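Local atomic coordinates of ParB domain protein nuclease (Sulfolobus solfataricus, PDB entry 5K5D), a protein that probably takes part in archaeal DNA segregation as the ParB-like component of a pNOB8-type partition system and may have nuclease activity. Residues B[216-227]-B[255-264]. The protein carries 4 engineered substitutions. Numbering follows the deposited sequence.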
ATOM      1  N   VAL B 216       3.984 -11.496   6.556  1.00 46.90           N
ATOM      2  CA  VAL B 216       4.577 -12.543   5.729  1.00 46.62           C
ATOM      3  C   VAL B 216       5.310 -11.921   4.543  1.00 44.83           C
ATOM      4  O   VAL B 216       4.736 -11.118   3.809  1.00 46.26           O
ATOM      5  CB  VAL B 216       3.501 -13.518   5.204  1.00 38.49           C
ATOM      6  CG1 VAL B 216       4.043 -14.342   4.041  1.00 34.49           C
ATOM      7  CG2 VAL B 216       2.999 -14.409   6.326  1.00 34.08           C
ATOM      8  N   PRO B 217       6.589 -12.286   4.357  1.00 42.82           N
ATOM      9  CA  PRO B 217       7.384 -11.713   3.265  1.00 40.41           C
ATOM     10  C   PRO B 217       6.753 -11.998   1.906  1.00 44.27           C
ATOM     11  O   PRO B 217       6.236 -13.096   1.682  1.00 44.13           O
ATOM     12  CB  PRO B 217       8.728 -12.443   3.388  1.00 35.32           C
ATOM     13  CG  PRO B 217       8.778 -12.896   4.806  1.00 36.72           C
ATOM     14  CD  PRO B 217       7.365 -13.249   5.155  1.00 40.56           C
ATOM     15  N   LEU B 218       6.793 -11.009   1.018  1.00 40.21           N
ATOM     16  CA  LEU B 218       6.253 -11.151  -0.327  1.00 41.52           C
ATOM     17  C   LEU B 218       6.862 -12.340  -1.057  1.00 42.51           C
ATOM     18  O   LEU B 218       6.157 -13.258  -1.487  1.00 40.28           O
ATOM     19  CB  LEU B 218       6.511  -9.879  -1.134  1.00 37.80           C
ATOM     20  CG  LEU B 218       6.250  -9.966  -2.640  1.00 39.73           C
ATOM     21  CD1 LEU B 218       4.791 -10.303  -2.919  1.00 44.66           C
ATOM     22  CD2 LEU B 218       6.644  -8.675  -3.341  1.00 36.63           C
ATOM     23  N   ASP B 219       8.180 -12.313  -1.199  1.00 44.41           N
ATOM     24  CA  ASP B 219       8.886 -13.313  -1.986  1.00 51.66           C
ATOM     25  C   ASP B 219       8.578 -14.710  -1.468  1.00 48.65           C
ATOM     26  O   ASP B 219       8.560 -15.682  -2.227  1.00 48.66           O
ATOM     27  CB  ASP B 219      10.382 -13.019  -1.949  1.00 62.09           C
ATOM     28  CG  ASP B 219      10.680 -11.544  -2.165  1.00 72.91           C
ATOM     29  OD1 ASP B 219      10.830 -11.131  -3.335  1.00 76.39           O
ATOM     30  OD2 ASP B 219      10.740 -10.794  -1.165  1.00 76.46           O
ATOM     31  N   GLN B 220       8.308 -14.793  -0.172  1.00 47.80           N
ATOM     32  CA  GLN B 220       7.920 -16.042   0.463  1.00 52.65           C
ATOM     33  C   GLN B 220       6.483 -16.404   0.102  1.00 57.40           C
ATOM     34  O   GLN B 220       6.166 -17.569  -0.129  1.00 63.65           O
ATOM     35  CB  GLN B 220       8.062 -15.917   1.982  1.00 56.64           C
ATOM     36  CG  GLN B 220       8.126 -17.241   2.704  1.00 60.35           C
ATOM     37  CD  GLN B 220       9.324 -18.067   2.284  1.00 62.39           C
ATOM     38  OE1 GLN B 220      10.469 -17.660   2.474  1.00 60.89           O
ATOM     39  NE2 GLN B 220       9.064 -19.231   1.698  1.00 65.83           N
ATOM     40  N   ALA B 221       5.615 -15.397   0.058  1.00 53.04           N
ATOM     41  CA  ALA B 221       4.217 -15.608  -0.304  1.00 47.11           C
ATOM     42  C   ALA B 221       4.104 -16.057  -1.752  1.00 45.73           C
ATOM     43  O   ALA B 221       3.261 -16.886  -2.092  1.00 47.33           O
ATOM     44  CB  ALA B 221       3.419 -14.338  -0.087  1.00 45.58           C
ATOM     45  N   PHE B 222       4.962 -15.502  -2.602  1.00 40.94           N
ATOM     46  CA  PHE B 222       4.933 -15.811  -4.023  1.00 44.17           C
ATOM     47  C   PHE B 222       5.451 -17.223  -4.309  1.00 41.49           C
ATOM     48  O   PHE B 222       4.991 -17.890  -5.238  1.00 34.01           O
ATOM     49  CB  PHE B 222       5.738 -14.777  -4.810  1.00 47.66           C
ATOM     50  CG  PHE B 222       5.627 -14.934  -6.296  1.00 42.23           C
ATOM     51  CD1 PHE B 222       4.564 -14.378  -6.983  1.00 37.80           C
ATOM     52  CD2 PHE B 222       6.578 -15.647  -7.001  1.00 38.44           C
ATOM     53  CE1 PHE B 222       4.453 -14.528  -8.345  1.00 45.69           C
ATOM     54  CE2 PHE B 222       6.474 -15.799  -8.360  1.00 40.50           C
ATOM     55  CZ  PHE B 222       5.410 -15.238  -9.036  1.00 48.85           C
ATOM     56  N   ARG B 223       6.413 -17.674  -3.511  1.00 42.34           N
ATOM     57  CA  ARG B 223       6.895 -19.046  -3.617  1.00 48.61           C
ATOM     58  C   ARG B 223       5.751 -20.007  -3.327  1.00 47.45           C
ATOM     59  O   ARG B 223       5.594 -21.026  -4.002  1.00 42.81           O
ATOM     60  CB  ARG B 223       8.048 -19.300  -2.644  1.00 49.94           C
ATOM     61  CG  ARG B 223       9.385 -18.717  -3.080  1.00 53.21           C
ATOM     62  CD  ARG B 223      10.473 -19.050  -2.070  1.00 61.41           C
ATOM     63  NE  ARG B 223      10.644 -20.492  -1.911  1.00 68.80           N
ATOM     64  CZ  ARG B 223      11.232 -21.067  -0.866  1.00 71.03           C
ATOM     65  NH1 ARG B 223      11.704 -20.322   0.126  1.00 73.75           N
ATOM     66  NH2 ARG B 223      11.342 -22.388  -0.808  1.00 67.61           N
ATOM     67  N   ILE B 224       4.954 -19.668  -2.317  1.00 45.65           N
ATOM     68  CA  ILE B 224       3.782 -20.459  -1.961  1.00 41.96           C
ATOM     69  C   ILE B 224       2.793 -20.508  -3.118  1.00 47.21           C
ATOM     70  O   ILE B 224       2.225 -21.562  -3.415  1.00 42.76           O
ATOM     71  CB  ILE B 224       3.071 -19.882  -0.727  1.00 36.60           C
ATOM     72  CG1 ILE B 224       3.911 -20.123   0.530  1.00 37.05           C
ATOM     73  CG2 ILE B 224       1.691 -20.498  -0.572  1.00 35.30           C
ATOM     74  CD1 ILE B 224       3.300 -19.559   1.793  1.00 38.59           C
ATOM     75  N   TYR B 225       2.595 -19.362  -3.767  1.00 46.38           N
ATOM     76  CA  TYR B 225       1.681 -19.267  -4.902  1.00 44.44           C
ATOM     77  C   TYR B 225       2.067 -20.236  -6.014  1.00 48.97           C
ATOM     78  O   TYR B 225       1.312 -21.150  -6.349  1.00 51.03           O
ATOM     79  CB  TYR B 225       1.640 -17.835  -5.446  1.00 38.38           C
ATOM     80  CG  TYR B 225       0.880 -17.704  -6.742  1.00 38.13           C
ATOM     81  CD1 TYR B 225      -0.510 -17.764  -6.763  1.00 37.02           C
ATOM     82  CD2 TYR B 225       1.547 -17.525  -7.949  1.00 38.13           C
ATOM     83  CE1 TYR B 225      -1.215 -17.647  -7.954  1.00 36.79           C
ATOM     84  CE2 TYR B 225       0.848 -17.408  -9.145  1.00 41.20           C
ATOM     85  CZ  TYR B 225      -0.531 -17.471  -9.138  1.00 44.22           C
ATOM     86  OH  TYR B 225      -1.232 -17.353 -10.315  1.00 55.64           O
ATOM     87  N   THR B 226       3.245 -20.021  -6.592  1.00 49.04           N
ATOM     88  CA  THR B 226       3.717 -20.840  -7.699  1.00 54.57           C
ATOM     89  C   THR B 226       3.759 -22.320  -7.320  1.00 56.96           C
ATOM     90  O   THR B 226       3.460 -23.191  -8.137  1.00 58.62           O
ATOM     91  CB  THR B 226       5.101 -20.378  -8.175  1.00 58.65           C
ATOM     92  OG1 THR B 226       5.991 -20.310  -7.055  1.00 68.60           O
ATOM     93  CG2 THR B 226       5.002 -18.998  -8.810  1.00 54.84           C
ATOM     94  N   ARG B 227       4.120 -22.593  -6.072  1.00 54.56           N
ATOM     95  CA  ARG B 227       4.155 -23.957  -5.561  1.00 51.60           C
ATOM     96  C   ARG B 227       2.767 -24.594  -5.593  1.00 55.44           C
ATOM     97  O   ARG B 227       2.536 -25.572  -6.302  1.00 54.36           O
ATOM     98  CB  ARG B 227       4.710 -23.965  -4.137  1.00 49.06           C
ATOM     99  CG  ARG B 227       4.424 -25.228  -3.345  1.00 53.14           C
ATOM    100  CD  ARG B 227       5.154 -26.426  -3.915  1.00 58.41           C
ATOM    101  NE  ARG B 227       5.023 -27.595  -3.053  1.00 60.80           N
ATOM    102  CZ  ARG B 227       5.617 -28.761  -3.281  1.00 64.80           C
ATOM    103  NH1 ARG B 227       6.384 -28.915  -4.350  1.00 67.48           N
ATOM    104  NH2 ARG B 227       5.443 -29.772  -2.441  1.00 65.38           N
ATOM    105  N   ARG B 255       5.161 -23.236   6.240  1.00 40.79           N
ATOM    106  CA  ARG B 255       5.624 -23.092   4.866  1.00 43.22           C
ATOM    107  C   ARG B 255       6.385 -24.328   4.400  1.00 45.13           C
ATOM    108  O   ARG B 255       6.173 -24.803   3.288  1.00 50.46           O
ATOM    109  CB  ARG B 255       6.473 -21.831   4.702  1.00 43.10           C
ATOM    110  CG  ARG B 255       5.742 -20.559   5.110  1.00 47.46           C
ATOM    111  CD  ARG B 255       6.541 -19.312   4.780  1.00 47.88           C
ATOM    112  NE  ARG B 255       6.026 -18.148   5.493  1.00 50.04           N
ATOM    113  CZ  ARG B 255       6.621 -17.594   6.544  1.00 47.26           C
ATOM    114  NH1 ARG B 255       7.764 -18.089   6.997  1.00 47.54           N
ATOM    115  NH2 ARG B 255       6.078 -16.538   7.141  1.00 52.61           N
ATOM    116  N   LYS B 256       7.265 -24.846   5.251  1.00 44.04           N
ATOM    117  CA  LYS B 256       7.959 -26.095   4.957  1.00 40.69           C
ATOM    118  C   LYS B 256       6.976 -27.156   4.465  1.00 40.14           C
ATOM    119  O   LYS B 256       7.202 -27.803   3.443  1.00 35.18           O
ATOM    120  CB  LYS B 256       8.701 -26.606   6.194  1.00 49.27           C
ATOM    121  CG  LYS B 256      10.021 -25.906   6.488  1.00 51.75           C
ATOM    122  CD  LYS B 256      10.707 -26.533   7.695  1.00 58.43           C
ATOM    123  CE  LYS B 256      12.160 -26.107   7.806  1.00 67.25           C
ATOM    124  NZ  LYS B 256      12.985 -26.643   6.687  1.00 69.98           N
ATOM    125  N   ILE B 257       5.874 -27.322   5.190  1.00 37.27           N
ATOM    126  CA  ILE B 257       4.861 -28.300   4.802  1.00 42.56           C
ATOM    127  C   ILE B 257       4.337 -28.040   3.389  1.00 46.51           C
ATOM    128  O   ILE B 257       4.075 -28.979   2.637  1.00 46.84           O
ATOM    129  CB  ILE B 257       3.683 -28.331   5.798  1.00 47.93           C
ATOM    130  CG1 ILE B 257       4.174 -28.755   7.182  1.00 50.28           C
ATOM    131  CG2 ILE B 257       2.597 -29.279   5.311  1.00 37.21           C
ATOM    132  CD1 ILE B 257       3.163 -28.527   8.276  1.00 49.11           C
ATOM    133  N   ILE B 258       4.207 -26.766   3.031  1.00 47.45           N
ATOM    134  CA  ILE B 258       3.745 -26.377   1.701  1.00 50.14           C
ATOM    135  C   ILE B 258       4.851 -26.464   0.651  1.00 47.81           C
ATOM    136  O   ILE B 258       4.591 -26.800  -0.504  1.00 47.83           O
ATOM    137  CB  ILE B 258       3.204 -24.930   1.677  1.00 46.37           C
ATOM    138  CG1 ILE B 258       2.093 -24.736   2.706  1.00 45.82           C
ATOM    139  CG2 ILE B 258       2.698 -24.577   0.288  1.00 34.12           C
ATOM    140  CD1 ILE B 258       1.458 -23.367   2.639  1.00 42.93           C
ATOM    141  N   LEU B 259       6.079 -26.153   1.056  1.00 48.19           N
ATOM    142  CA  LEU B 259       7.179 -25.976   0.107  1.00 50.81           C
ATOM    143  C   LEU B 259       8.096 -27.191  -0.023  1.00 54.05           C
ATOM    144  O   LEU B 259       8.315 -27.687  -1.126  1.00 55.31           O
ATOM    145  CB  LEU B 259       7.992 -24.722   0.455  1.00 44.63           C
ATOM    146  CG  LEU B 259       7.203 -23.411   0.412  1.00 38.57           C
ATOM    147  CD1 LEU B 259       8.120 -22.206   0.563  1.00 37.20           C
ATOM    148  CD2 LEU B 259       6.406 -23.326  -0.879  1.00 32.42           C
ATOM    149  N   ASN B 260       8.636 -27.661   1.098  1.00 60.03           N
ATOM    150  CA  ASN B 260       9.500 -28.838   1.090  1.00 57.63           C
ATOM    151  C   ASN B 260       8.739 -30.094   0.674  1.00 57.60           C
ATOM    152  O   ASN B 260       7.751 -30.470   1.300  1.00 62.58           O
ATOM    153  CB  ASN B 260      10.158 -29.043   2.457  1.00 57.12           C
ATOM    154  CG  ASN B 260      11.294 -30.060   2.420  1.00 62.61           C
ATOM    155  OD1 ASN B 260      11.290 -30.996   1.616  1.00 63.44           O
ATOM    156  ND2 ASN B 260      12.275 -29.876   3.296  1.00 62.52           N
ATOM    157  N   ASP B 261       9.217 -30.736  -0.384  1.00 61.50           N
ATOM    158  CA  ASP B 261       8.550 -31.898  -0.960  1.00 65.46           C
ATOM    159  C   ASP B 261       8.491 -33.118  -0.051  1.00 56.88           C
ATOM    160  O   ASP B 261       7.646 -33.988  -0.239  1.00 56.48           O
ATOM    161  CB  ASP B 261       9.217 -32.285  -2.277  1.00 75.30           C
ATOM    162  CG  ASP B 261       8.639 -31.545  -3.453  1.00 84.87           C
ATOM    163  OD1 ASP B 261       7.395 -31.481  -3.553  1.00 86.43           O
ATOM    164  OD2 ASP B 261       9.424 -31.023  -4.272  1.00 89.19           O
ATOM    165  N   GLU B 262       9.388 -33.199   0.923  1.00 54.19           N
ATOM    166  CA  GLU B 262       9.388 -34.359   1.805  1.00 58.21           C
ATOM    167  C   GLU B 262       8.223 -34.308   2.788  1.00 58.01           C
ATOM    168  O   GLU B 262       8.136 -35.125   3.703  1.00 63.89           O
ATOM    169  CB  GLU B 262      10.720 -34.506   2.549  1.00 66.60           C
ATOM    170  CG  GLU B 262      10.942 -33.498   3.662  1.00 75.87           C
ATOM    171  CD  GLU B 262      11.908 -34.002   4.726  1.00 80.32           C
ATOM    172  OE1 GLU B 262      12.828 -33.245   5.103  1.00 79.95           O
ATOM    173  OE2 GLU B 262      11.743 -35.150   5.192  1.00 81.40           O
ATOM    174  N   TYR B 263       7.322 -33.350   2.594  1.00 55.24           N
ATOM    175  CA  TYR B 263       6.140 -33.248   3.442  1.00 51.53           C
ATOM    176  C   TYR B 263       4.849 -33.276   2.632  1.00 60.17           C
ATOM    177  O   TYR B 263       3.811 -32.807   3.090  1.00 67.20           O
ATOM    178  CB  TYR B 263       6.201 -31.992   4.309  1.00 50.13           C
ATOM    179  CG  TYR B 263       7.481 -31.881   5.106  1.00 49.90           C
ATOM    180  CD1 TYR B 263       8.520 -31.069   4.676  1.00 50.72           C
ATOM    181  CD2 TYR B 263       7.656 -32.597   6.283  1.00 46.49           C
ATOM    182  CE1 TYR B 263       9.692 -30.964   5.398  1.00 49.33           C
ATOM    183  CE2 TYR B 263       8.825 -32.501   7.011  1.00 46.15           C
ATOM    184  CZ  TYR B 263       9.840 -31.686   6.565  1.00 51.64           C
ATOM    185  OH  TYR B 263      11.009 -31.588   7.285  1.00 61.81           O
ATOM    186  N   ARG B 264       4.918 -33.841   1.429  1.00 63.19           N
ATOM    187  CA  ARG B 264       3.751 -33.945   0.560  1.00 65.56           C
ATOM    188  C   ARG B 264       2.569 -34.631   1.238  1.00 63.27           C
ATOM    189  O   ARG B 264       1.444 -34.139   1.183  1.00 59.60           O
ATOM    190  CB  ARG B 264       4.102 -34.693  -0.725  1.00 70.08           C
ATOM    191  CG  ARG B 264       4.811 -33.852  -1.765  1.00 77.71           C
ATOM    192  CD  ARG B 264       4.910 -34.602  -3.078  1.00 87.78           C
ATOM    193  NE  ARG B 264       5.359 -33.747  -4.173  1.00 97.85           N
ATOM    194  CZ  ARG B 264       5.414 -34.131  -5.444  1.00100.30           C
ATOM    195  NH1 ARG B 264       5.048 -35.361  -5.781  1.00100.27           N
ATOM    196  NH2 ARG B 264       5.835 -33.286  -6.376  1.00 97.07           N
TER
HETATM  197  O   HOH W   1       5.155 -30.597   0.209  1.00 67.63           O
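A knob-into-hole contact, with an arginine reaching the C-terminal end of a helix, joins helices 218-230 and 252-259, whose segments here (218-227 and 255-259) cross at 37°: the L259 side chain enters the hole formed by Q220, R223, I224 and R227. A branched leucine suits this place because its two methyls part, CD1 lying 3.5 Å from R223 NH2 over one face of that guanidinium, and CD2 3.7 Å from R227 CG. Beside it, Q220 CG rests on the aliphatic R255 CD. R227 then reaches the C-terminal end of helix 252-259, where the chain leaves helical geometry at N260 and the last carbonyls have no next helical turn to donate to them. With CG anti to the backbone N (chi1 163°) and a bend at chi2, its NE meets I258 O at 2.7 Å, in the carbonyl plane, while L259 O lies over the centre of the guanidinium. NH1 and NH2 both grip D261 OD1, at 2.9 and 2.8 Å, from above the carboxylate plane; R264 NE shares that oxygen, so one carboxylate probably offsets two positive charges. A methionine in place of R227 would probably leave I258 O without this donor and D261 OD1 without two of its nitrogens. Around this contact, I249 and L248 of helix 242-250 pack on I224 and I258 respectively, and M267 of helix 264-271 touches I258.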